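Long-range contacts in protein yjcS (Bacillus subtilis, PDB 1Q8B), which is of unknown function but belongs to the antibiotic biosynthesis monooxygenase family, and so may have a catalytic, perhaps oxidative, role: residues H14-C19 with E96-S101; K36-E41 with K82-V87; T50-P55 with M64-W69. One frame throughout, in Å; residues are numbered along the deposited sequence.

Contact 1: residues H14-C19 with E96-S101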
loop_
_atom_site.group_PDB
_atom_site.type_symbol
_atom_site.label_atom_id
_atom_site.label_comp_id
_atom_site.label_asym_id
_atom_site.label_seq_id
_atom_site.Cartn_x
_atom_site.Cartn_y
_atom_site.Cartn_z
ATOM N N HIS A 14 -12.870 6.801 -7.284
ATOM C CA HIS A 14 -11.684 6.631 -8.102
ATOM C C HIS A 14 -11.775 5.300 -8.824
ATOM O O HIS A 14 -11.687 4.236 -8.202
ATOM C CB HIS A 14 -10.426 6.668 -7.238
ATOM C CG HIS A 14 -9.158 6.767 -8.026
ATOM N ND1 HIS A 14 -8.260 5.726 -8.128
ATOM C CD2 HIS A 14 -8.636 7.786 -8.750
ATOM C CE1 HIS A 14 -7.237 6.101 -8.877
ATOM N NE2 HIS A 14 -7.441 7.347 -9.266
ATOM N N TYR A 15 -11.959 5.378 -10.141
ATOM C CA TYR A 15 -12.081 4.204 -11.004
ATOM C C TYR A 15 -10.777 3.767 -11.656
ATOM O O TYR A 15 -9.994 4.593 -12.139
ATOM C CB TYR A 15 -13.071 4.467 -12.143
ATOM C CG TYR A 15 -14.533 4.289 -11.813
ATOM C CD1 TYR A 15 -15.242 5.280 -11.138
ATOM C CD2 TYR A 15 -15.225 3.156 -12.251
ATOM C CE1 TYR A 15 -16.611 5.150 -10.916
ATOM C CE2 TYR A 15 -16.590 3.015 -12.032
ATOM C CZ TYR A 15 -17.276 4.013 -11.369
ATOM O OH TYR A 15 -18.627 3.879 -11.162
ATOM N N ILE A 16 -10.566 2.458 -11.699
ATOM C CA ILE A 16 -9.383 1.917 -12.340
ATOM C C ILE A 16 -9.703 0.664 -13.136
ATOM O O ILE A 16 -10.379 -0.238 -12.644
ATOM C CB ILE A 16 -8.277 1.546 -11.327
ATOM C CG1 ILE A 16 -7.710 2.805 -10.666
ATOM C CG2 ILE A 16 -7.150 0.799 -12.050
ATOM C CD1 ILE A 16 -6.575 2.525 -9.700
ATOM N N THR A 17 -9.236 0.633 -14.381
ATOM C CA THR A 17 -9.388 -0.539 -15.233
ATOM C C THR A 17 -7.962 -0.842 -15.649
ATOM O O THR A 17 -7.258 0.033 -16.154
ATOM C CB THR A 17 -10.231 -0.268 -16.490
ATOM O OG1 THR A 17 -11.570 0.032 -16.098
ATOM C CG2 THR A 17 -10.250 -1.501 -17.402
ATOM N N ALA A 18 -7.526 -2.071 -15.421
ATOM C CA ALA A 18 -6.168 -2.430 -15.767
ATOM C C ALA A 18 -6.100 -3.802 -16.401
ATOM O O ALA A 18 -6.920 -4.675 -16.122
ATOM C CB ALA A 18 -5.290 -2.389 -14.521
ATOM N N CYS A 19 -5.117 -3.978 -17.270
ATOM C CA CYS A 19 -4.905 -5.249 -17.927
ATOM C C CYS A 19 -3.529 -5.697 -17.500
ATOM O O CYS A 19 -2.550 -4.974 -17.697
ATOM C CB CYS A 19 -4.937 -5.098 -19.447
ATOM S SG CYS A 19 -4.695 -6.679 -20.319
ATOM N N GLU A 96 0.238 -4.124 -18.019
ATOM C CA GLU A 96 0.488 -3.821 -19.422
ATOM C C GLU A 96 -0.063 -2.426 -19.708
ATOM O O GLU A 96 0.601 -1.601 -20.333
ATOM C CB GLU A 96 -0.184 -4.858 -20.323
ATOM C CG GLU A 96 0.316 -4.814 -21.753
ATOM C CD GLU A 96 -0.237 -5.939 -22.598
ATOM O OE1 GLU A 96 -1.429 -5.879 -22.976
ATOM O OE2 GLU A 96 0.523 -6.891 -22.880
ATOM N N TRP A 97 -1.287 -2.167 -19.261
ATOM C CA TRP A 97 -1.875 -0.844 -19.426
ATOM C C TRP A 97 -2.864 -0.577 -18.300
ATOM O O TRP A 97 -3.406 -1.505 -17.701
ATOM C CB TRP A 97 -2.541 -0.672 -20.804
ATOM C CG TRP A 97 -3.657 -1.613 -21.125
ATOM C CD1 TRP A 97 -3.582 -2.750 -21.882
ATOM C CD2 TRP A 97 -5.029 -1.479 -20.735
ATOM N NE1 TRP A 97 -4.828 -3.330 -21.991
ATOM C CE2 TRP A 97 -5.732 -2.569 -21.296
ATOM C CE3 TRP A 97 -5.732 -0.540 -19.966
ATOM C CZ2 TRP A 97 -7.108 -2.750 -21.111
ATOM C CZ3 TRP A 97 -7.097 -0.717 -19.781
ATOM C CH2 TRP A 97 -7.773 -1.817 -20.353
ATOM N N LEU A 98 -3.076 0.699 -18.004
ATOM C CA LEU A 98 -3.971 1.081 -16.933
ATOM C C LEU A 98 -4.568 2.466 -17.144
ATOM O O LEU A 98 -3.884 3.394 -17.563
ATOM C CB LEU A 98 -3.213 1.026 -15.600
ATOM C CG LEU A 98 -3.933 1.442 -14.315
ATOM C CD1 LEU A 98 -3.194 0.870 -13.119
ATOM C CD2 LEU A 98 -4.022 2.966 -14.224
HETATM N N MSE A 99 -5.857 2.597 -16.849
HETATM C CA MSE A 99 -6.533 3.875 -16.985
HETATM C C MSE A 99 -7.294 4.224 -15.710
HETATM O O MSE A 99 -8.158 3.475 -15.248
HETATM C CB MSE A 99 -7.458 3.848 -18.202
HETATM C CG MSE A 99 -6.682 3.756 -19.509
HETATM SE SE MSE A 99 -7.768 3.452 -21.078
HETATM C CE MSE A 99 -8.193 5.303 -21.493
ATOM N N LYS A 100 -6.934 5.374 -15.150
ATOM C CA LYS A 100 -7.511 5.897 -13.917
ATOM C C LYS A 100 -8.476 7.034 -14.228
ATOM O O LYS A 100 -8.316 7.739 -15.225
ATOM C CB LYS A 100 -6.401 6.439 -13.007
ATOM C CG LYS A 100 -5.538 5.389 -12.311
ATOM C CD LYS A 100 -4.322 6.038 -11.615
ATOM C CE LYS A 100 -3.748 5.189 -10.464
ATOM N NZ LYS A 100 -4.318 5.588 -9.131
ATOM N N SER A 101 -9.468 7.221 -13.364
ATOM C CA SER A 101 -10.437 8.291 -13.549
ATOM C C SER A 101 -11.207 8.600 -12.277
ATOM O O SER A 101 -11.612 7.704 -11.545
ATOM C CB SER A 101 -11.428 7.934 -14.660
ATOM O OG SER A 101 -12.387 8.967 -14.834
HETATM O O HOH W 1 -10.488 4.371 -14.983
#

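Contact 2: residues K36-E41 with K82-V87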
loop_
_atom_site.group_PDB
_atom_site.type_symbol
_atom_site.label_atom_id
_atom_site.label_comp_id
_atom_site.label_asym_id
_atom_site.label_seq_id
_atom_site.Cartn_x
_atom_site.Cartn_y
_atom_site.Cartn_z
ATOM N N LYS A 36 -8.371 -14.688 -6.987
ATOM C CA LYS A 36 -9.678 -14.753 -6.353
ATOM C C LYS A 36 -9.530 -14.553 -4.852
ATOM O O LYS A 36 -10.368 -13.915 -4.222
ATOM C CB LYS A 36 -10.358 -16.084 -6.664
ATOM C CG LYS A 36 -10.866 -16.146 -8.099
ATOM C CD LYS A 36 -11.830 -14.990 -8.363
ATOM C CE LYS A 36 -12.120 -14.786 -9.839
ATOM N NZ LYS A 36 -13.017 -13.604 -10.013
ATOM N N LYS A 37 -8.457 -15.082 -4.273
ATOM C CA LYS A 37 -8.238 -14.897 -2.845
ATOM C C LYS A 37 -7.959 -13.420 -2.603
ATOM O O LYS A 37 -8.464 -12.829 -1.641
ATOM C CB LYS A 37 -7.062 -15.741 -2.358
ATOM C CG LYS A 37 -7.287 -17.248 -2.489
ATOM C CD LYS A 37 -6.365 -18.044 -1.573
ATOM C CE LYS A 37 -4.902 -17.698 -1.811
ATOM N NZ LYS A 37 -4.000 -18.347 -0.808
ATOM N N LEU A 38 -7.156 -12.823 -3.483
ATOM C CA LEU A 38 -6.830 -11.402 -3.376
ATOM C C LEU A 38 -8.106 -10.580 -3.502
ATOM O O LEU A 38 -8.324 -9.645 -2.737
ATOM C CB LEU A 38 -5.850 -10.985 -4.474
ATOM C CG LEU A 38 -5.565 -9.481 -4.550
ATOM C CD1 LEU A 38 -4.900 -9.009 -3.262
ATOM C CD2 LEU A 38 -4.680 -9.195 -5.750
ATOM N N GLU A 39 -8.945 -10.943 -4.472
ATOM C CA GLU A 39 -10.203 -10.247 -4.697
ATOM C C GLU A 39 -11.073 -10.297 -3.451
ATOM O O GLU A 39 -11.685 -9.301 -3.060
ATOM C CB GLU A 39 -10.962 -10.868 -5.878
ATOM C CG GLU A 39 -12.414 -10.411 -5.962
ATOM C CD GLU A 39 -13.077 -10.719 -7.296
ATOM O OE1 GLU A 39 -14.311 -10.547 -7.394
ATOM O OE2 GLU A 39 -12.373 -11.119 -8.246
ATOM N N GLU A 40 -11.119 -11.462 -2.819
ATOM C CA GLU A 40 -11.928 -11.626 -1.626
ATOM C C GLU A 40 -11.465 -10.732 -0.482
ATOM O O GLU A 40 -12.281 -10.108 0.200
ATOM C CB GLU A 40 -11.912 -13.080 -1.172
ATOM C CG GLU A 40 -12.968 -13.361 -0.133
ATOM C CD GLU A 40 -12.897 -14.771 0.388
ATOM O OE1 GLU A 40 -12.933 -15.709 -0.442
ATOM O OE2 GLU A 40 -12.810 -14.933 1.628
ATOM N N GLU A 41 -10.156 -10.667 -0.277
ATOM C CA GLU A 41 -9.607 -9.849 0.794
ATOM C C GLU A 41 -9.631 -8.342 0.521
ATOM O O GLU A 41 -9.887 -7.557 1.436
ATOM C CB GLU A 41 -8.174 -10.300 1.127
ATOM C CG GLU A 41 -8.104 -11.625 1.884
ATOM C CD GLU A 41 -9.007 -11.638 3.119
ATOM O OE1 GLU A 41 -8.708 -10.911 4.094
ATOM O OE2 GLU A 41 -10.027 -12.372 3.106
ATOM N N LYS A 82 -0.942 -6.793 3.518
ATOM C CA LYS A 82 -0.172 -8.016 3.358
ATOM C C LYS A 82 -0.763 -8.947 2.301
ATOM O O LYS A 82 -0.020 -9.623 1.595
ATOM C CB LYS A 82 -0.071 -8.770 4.684
ATOM C CG LYS A 82 0.661 -10.095 4.545
ATOM C CD LYS A 82 0.583 -10.957 5.794
ATOM C CE LYS A 82 1.354 -12.256 5.579
ATOM N NZ LYS A 82 2.779 -11.952 5.223
ATOM N N HIS A 83 -2.090 -8.995 2.192
ATOM C CA HIS A 83 -2.712 -9.873 1.201
ATOM C C HIS A 83 -2.366 -9.431 -0.214
ATOM O O HIS A 83 -2.310 -10.247 -1.136
ATOM C CB HIS A 83 -4.243 -9.961 1.385
ATOM C CG HIS A 83 -4.953 -8.640 1.375
ATOM N ND1 HIS A 83 -5.563 -8.118 2.497
ATOM C CD2 HIS A 83 -5.189 -7.758 0.375
ATOM C CE1 HIS A 83 -6.144 -6.973 2.188
ATOM N NE2 HIS A 83 -5.932 -6.732 0.907
ATOM N N THR A 84 -2.114 -8.140 -0.383
ATOM C CA THR A 84 -1.743 -7.617 -1.686
ATOM C C THR A 84 -0.277 -7.947 -1.946
ATOM O O THR A 84 0.067 -8.497 -2.990
ATOM C CB THR A 84 -1.930 -6.103 -1.744
ATOM O OG1 THR A 84 -3.300 -5.786 -1.474
ATOM C CG2 THR A 84 -1.560 -5.578 -3.114
ATOM N N ILE A 85 0.586 -7.629 -0.987
ATOM C CA ILE A 85 2.016 -7.891 -1.126
ATOM C C ILE A 85 2.318 -9.380 -1.322
ATOM O O ILE A 85 3.260 -9.740 -2.033
ATOM C CB ILE A 85 2.789 -7.354 0.099
ATOM C CG1 ILE A 85 2.653 -5.832 0.159
ATOM C CG2 ILE A 85 4.252 -7.746 0.013
ATOM C CD1 ILE A 85 3.158 -5.217 1.450
ATOM N N ASP A 86 1.519 -10.247 -0.704
ATOM C CA ASP A 86 1.712 -11.689 -0.843
ATOM C C ASP A 86 1.633 -12.126 -2.310
ATOM O O ASP A 86 2.436 -12.934 -2.769
ATOM C CB ASP A 86 0.661 -12.445 -0.027
ATOM C CG ASP A 86 1.010 -12.527 1.451
ATOM O OD1 ASP A 86 0.131 -12.935 2.245
ATOM O OD2 ASP A 86 2.163 -12.196 1.813
ATOM N N VAL A 87 0.660 -11.598 -3.041
ATOM C CA VAL A 87 0.501 -11.938 -4.454
ATOM C C VAL A 87 1.638 -11.302 -5.256
ATOM O O VAL A 87 2.189 -11.897 -6.182
ATOM C CB VAL A 87 -0.852 -11.418 -5.000
ATOM C CG1 VAL A 87 -0.981 -11.733 -6.487
ATOM C CG2 VAL A 87 -1.993 -12.045 -4.226
HETATM O O HOH W 2 -6.536 -9.915 4.497
#

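Contact 3: residues T50-P55 with M64-W69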
loop_
_atom_site.group_PDB
_atom_site.type_symbol
_atom_site.label_atom_id
_atom_site.label_comp_id
_atom_site.label_asym_id
_atom_site.label_seq_id
_atom_site.Cartn_x
_atom_site.Cartn_y
_atom_site.Cartn_z
ATOM N N THR A 50 -15.296 -1.554 -5.101
ATOM C CA THR A 50 -15.367 -2.806 -5.846
ATOM C C THR A 50 -13.991 -3.207 -6.385
ATOM O O THR A 50 -13.145 -2.361 -6.667
ATOM C CB THR A 50 -16.367 -2.748 -7.054
ATOM O OG1 THR A 50 -15.861 -1.874 -8.065
ATOM C CG2 THR A 50 -17.725 -2.256 -6.616
ATOM N N PHE A 51 -13.775 -4.509 -6.499
ATOM C CA PHE A 51 -12.537 -5.054 -7.031
ATOM C C PHE A 51 -12.906 -6.408 -7.609
ATOM O O PHE A 51 -13.439 -7.264 -6.903
ATOM C CB PHE A 51 -11.486 -5.246 -5.934
ATOM C CG PHE A 51 -10.131 -5.672 -6.458
ATOM C CD1 PHE A 51 -9.136 -4.731 -6.709
ATOM C CD2 PHE A 51 -9.856 -7.017 -6.711
ATOM C CE1 PHE A 51 -7.883 -5.121 -7.201
ATOM C CE2 PHE A 51 -8.609 -7.418 -7.205
ATOM C CZ PHE A 51 -7.620 -6.469 -7.450
ATOM N N HIS A 52 -12.636 -6.600 -8.893
ATOM C CA HIS A 52 -12.955 -7.863 -9.540
ATOM C C HIS A 52 -11.878 -8.204 -10.556
ATOM O O HIS A 52 -11.449 -7.353 -11.332
ATOM C CB HIS A 52 -14.325 -7.766 -10.226
ATOM C CG HIS A 52 -14.810 -9.058 -10.813
ATOM N ND1 HIS A 52 -14.948 -10.210 -10.068
ATOM C CD2 HIS A 52 -15.204 -9.373 -12.071
ATOM C CE1 HIS A 52 -15.407 -11.177 -10.841
ATOM N NE2 HIS A 52 -15.571 -10.697 -12.060
ATOM N N ALA A 53 -11.437 -9.453 -10.536
ATOM C CA ALA A 53 -10.403 -9.914 -11.449
ATOM C C ALA A 53 -10.930 -11.082 -12.279
ATOM O O ALA A 53 -11.668 -11.925 -11.766
ATOM C CB ALA A 53 -9.171 -10.351 -10.659
ATOM N N TYR A 54 -10.565 -11.123 -13.560
ATOM C CA TYR A 54 -10.995 -12.211 -14.420
ATOM C C TYR A 54 -10.011 -12.357 -15.573
ATOM O O TYR A 54 -9.391 -11.386 -16.008
ATOM C CB TYR A 54 -12.426 -11.971 -14.921
ATOM C CG TYR A 54 -12.550 -10.999 -16.061
ATOM C CD1 TYR A 54 -12.365 -11.413 -17.381
ATOM C CD2 TYR A 54 -12.868 -9.665 -15.823
ATOM C CE1 TYR A 54 -12.496 -10.516 -18.447
ATOM C CE2 TYR A 54 -13.002 -8.765 -16.869
ATOM C CZ TYR A 54 -12.815 -9.192 -18.181
ATOM O OH TYR A 54 -12.941 -8.290 -19.213
ATOM N N PRO A 55 -9.851 -13.587 -16.083
ATOM C CA PRO A 55 -8.922 -13.853 -17.186
ATOM C C PRO A 55 -9.478 -13.620 -18.580
ATOM O O PRO A 55 -10.659 -13.864 -18.834
ATOM C CB PRO A 55 -8.568 -15.319 -16.974
ATOM C CG PRO A 55 -9.911 -15.895 -16.561
ATOM C CD PRO A 55 -10.468 -14.840 -15.595
HETATM N N MSE A 64 -7.722 -9.243 -16.390
HETATM C CA MSE A 64 -8.322 -7.921 -16.355
HETATM C C MSE A 64 -8.798 -7.543 -14.957
HETATM O O MSE A 64 -9.316 -8.390 -14.227
HETATM C CB MSE A 64 -9.499 -7.863 -17.319
HETATM C CG MSE A 64 -10.040 -6.464 -17.537
HETATM SE SE MSE A 64 -8.971 -5.340 -18.720
HETATM C CE MSE A 64 -8.731 -6.588 -20.180
ATOM N N LEU A 65 -8.621 -6.271 -14.590
ATOM C CA LEU A 65 -9.052 -5.786 -13.279
ATOM C C LEU A 65 -10.020 -4.612 -13.391
ATOM O O LEU A 65 -9.767 -3.645 -14.107
ATOM C CB LEU A 65 -7.846 -5.348 -12.430
ATOM C CG LEU A 65 -6.701 -6.326 -12.119
ATOM C CD1 LEU A 65 -5.636 -5.596 -11.297
ATOM C CD2 LEU A 65 -7.222 -7.546 -11.351
ATOM N N TRP A 66 -11.138 -4.721 -12.681
ATOM C CA TRP A 66 -12.158 -3.674 -12.631
ATOM C C TRP A 66 -12.106 -3.198 -11.192
ATOM O O TRP A 66 -12.355 -3.989 -10.282
ATOM C CB TRP A 66 -13.558 -4.238 -12.911
ATOM C CG TRP A 66 -13.800 -4.672 -14.330
ATOM C CD1 TRP A 66 -13.050 -4.358 -15.428
ATOM C CD2 TRP A 66 -14.911 -5.444 -14.812
ATOM N NE1 TRP A 66 -13.625 -4.881 -16.560
ATOM C CE2 TRP A 66 -14.768 -5.555 -16.214
ATOM C CE3 TRP A 66 -16.013 -6.053 -14.197
ATOM C CZ2 TRP A 66 -15.687 -6.253 -17.015
ATOM C CZ3 TRP A 66 -16.931 -6.747 -14.996
ATOM C CH2 TRP A 66 -16.758 -6.839 -16.389
ATOM N N GLU A 67 -11.796 -1.922 -10.975
ATOM C CA GLU A 67 -11.689 -1.411 -9.611
ATOM C C GLU A 67 -12.355 -0.060 -9.389
ATOM O O GLU A 67 -12.314 0.810 -10.256
ATOM C CB GLU A 67 -10.213 -1.271 -9.221
ATOM C CG GLU A 67 -9.359 -2.520 -9.410
ATOM C CD GLU A 67 -7.868 -2.241 -9.240
ATOM O OE1 GLU A 67 -7.506 -1.203 -8.645
ATOM O OE2 GLU A 67 -7.051 -3.067 -9.693
ATOM N N ILE A 68 -12.971 0.099 -8.220
ATOM C CA ILE A 68 -13.585 1.365 -7.822
ATOM C C ILE A 68 -13.133 1.611 -6.375
ATOM O O ILE A 68 -13.293 0.749 -5.513
ATOM C CB ILE A 68 -15.133 1.332 -7.856
ATOM C CG1 ILE A 68 -15.638 0.996 -9.259
ATOM C CG2 ILE A 68 -15.682 2.703 -7.470
ATOM C CD1 ILE A 68 -17.154 0.999 -9.358
ATOM N N TRP A 69 -12.555 2.778 -6.114
ATOM C CA TRP A 69 -12.081 3.099 -4.772
ATOM C C TRP A 69 -12.697 4.393 -4.255
ATOM O O TRP A 69 -13.156 5.225 -5.040
ATOM C CB TRP A 69 -10.557 3.252 -4.761
ATOM C CG TRP A 69 -9.814 2.106 -5.362
ATOM C CD1 TRP A 69 -9.475 1.946 -6.678
ATOM C CD2 TRP A 69 -9.302 0.959 -4.672
ATOM N NE1 TRP A 69 -8.781 0.773 -6.847
ATOM C CE2 TRP A 69 -8.659 0.146 -5.634
ATOM C CE3 TRP A 69 -9.321 0.539 -3.332
ATOM C CZ2 TRP A 69 -8.039 -1.064 -5.300
ATOM C CZ3 TRP A 69 -8.705 -0.665 -3.004
ATOM C CH2 TRP A 69 -8.073 -1.451 -3.985
#

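Contact 1: residues H14-C19 with E96-S101
H14 meets K100 with the edge of its imidazole. K100 NZ lies near the ring plane, 3.0 Å from H14 CE1. H14 CG stands anti to its own backbone N (chi1 -169°), and this brings the ring toward the lysine. K100 bends at its last torsion to come up to that edge.

Y15 and S101 form a hydrogen-bonded antiparallel pair. Y15 N donates to S101 O at 2.7 Å, and S101 N donates back to Y15 O.

I16 points to the same face as K100, and the two side chains run alongside each other. I16 CG1 lies 3.8 Å from K100 CG. Its other branch, CG2, turns to L98 CG. On its far side I16 pairs with E67 of strand 62-69.

T17 pairs with M99 through two backbone bonds. Its CG2 lies beside the six-membered end of the W97 indole. A18 adds its methyl to L98 on the face shared with I16.

C19 ends the series. C19 CB sits over one face of the W97 indole, 3.4 Å from the centroid of the five-membered ring. W97 CG lies between its backbone N and carbonyl carbon (chi1 60°), which brings the ring over C19 CB. C19 SG is oblique to the ring. C19 O accepts 2.9 Å from E96 N and a weak bond from W97 N, so E96 and W97 form a classic beta bulge opposite C19.

The chemistry splits by face. Apolar carbon and a lysine stem cover one side, and the indole covers C19 on the other. At the bulge two donors share C19 O, and the contact of C19 CB with the indole covers that end of the pair formed by strands 13-22 and 93-103.

Contact 2: residues K36-E41 with K82-V87
H83 CG stands between its backbone N and carbonyl carbon (chi1 55°), and this sets the imidazole against E41. L38 CG is anti to its backbone N (chi1 173°), which carries CD1 across to the start of helix 82-88. The two helical segments run antiparallel, with axes 9.6 Å apart at closest approach.

E41 CB lies over one face of the imidazole. E41 CB is 3.7 Å from the centroid of the H83 ring and 17° off the normal, a CH-pi contact. The glutamate then bends at chi2, and its carboxylate leaves the ring face. E41 OE2 forms a salt bridge with K44. H83 NE2 is hydrogen-bonded to E45 OE1, and this direct bond, with E41 CB over one face, holds the ring. A water is a further neighbour, its oxygen hydrogen-bonded to H83 ND1 at 2.9 Å.

L38 CD1 comes to the H83 ring at its edge, 3.9 Å from H83 CD2. L38 CD1 also lies 3.6 Å from H83 O and close to T84 CA, so it packs on the helix backbone as well as on the ring. T84 OG1 bonds to H78 O. One turn further on, L38 CB touches V87 CG2 at 4.0 Å, and the leucine spans both turns.

No direct hydrogen bond or salt bridge joins the two segments. Any polar link would run through the water, whose distance to E41 OE1 is doubtfully short. Helix 28-42 and helix 82-88 thus meet on a small, partly buried surface. Apolar contacts join them, while the polar ends of E41 and H83 are taken by K44 and E45.

Contact 3: residues T50-P55 with M64-W69
Y54 turns the edge of its ring to the face of the W66 indole, a T-shaped pair set diagonally across the two strands. The planes stand at 70°, and Y54 CE2 lies 3.7 Å from W66 CZ2. Y54 CG lies between the backbone N and the carbonyl carbon (chi1 79°), which leans the phenol over M64. There M64 CB sits over one face of the ring. H52 joins the same aromatic cluster: its CD2 approaches W66 CE3, with the rings oblique. H52 ND1 bonds to E39 of helix 28-42.

The opposite face carries F51, A53, L65 and E67. F51 lies alongside E67, its CE1 3.3 Å from E67 OE2, with ring and carboxylate planes 30° apart. E67 OE1 accepts from W69 NE1 at 3.0 Å, using its anti lone pair, and E67 OE1 lies in the plane of the W69 indole. A53 CB meets L65 CD2 at a tight 3.5 Å.

Six backbone bonds link T50 with I68, H52 with W66 and Y54 with M64. T50 OG1 also rests against I68 CG1, at 3.1 Å.

These strands form an antiparallel hairpin in a ferredoxin-like, dimeric alpha-beta barrel-type domain. The buried E67 carboxylate is held by W69 NE1 through OE1, while OE2 lies near the F51 ring.

From the N terminus, strand 13-22 supplies the first half of contact 1, whose partner strand 93-103 comes last. That contact closes a loop around nearly the whole chain. Contact 2 is nested inside it and joins helix 28-42 to helix 82-88. Contact 3 is nested inside contact 2 and closes the hairpin of strands 48-55 and 62-69. No contacts cross. Contacts 1 and 3 share one sheet, where 13-22 and 62-69 are neighbours: H14 O meets W69 N, and I16 O meets E67 N. Contact 2 reaches contact 3 through E39 with H52 and K36 with A53. Contacts 1 and 2 do not touch; their centres lie about 18 Å apart.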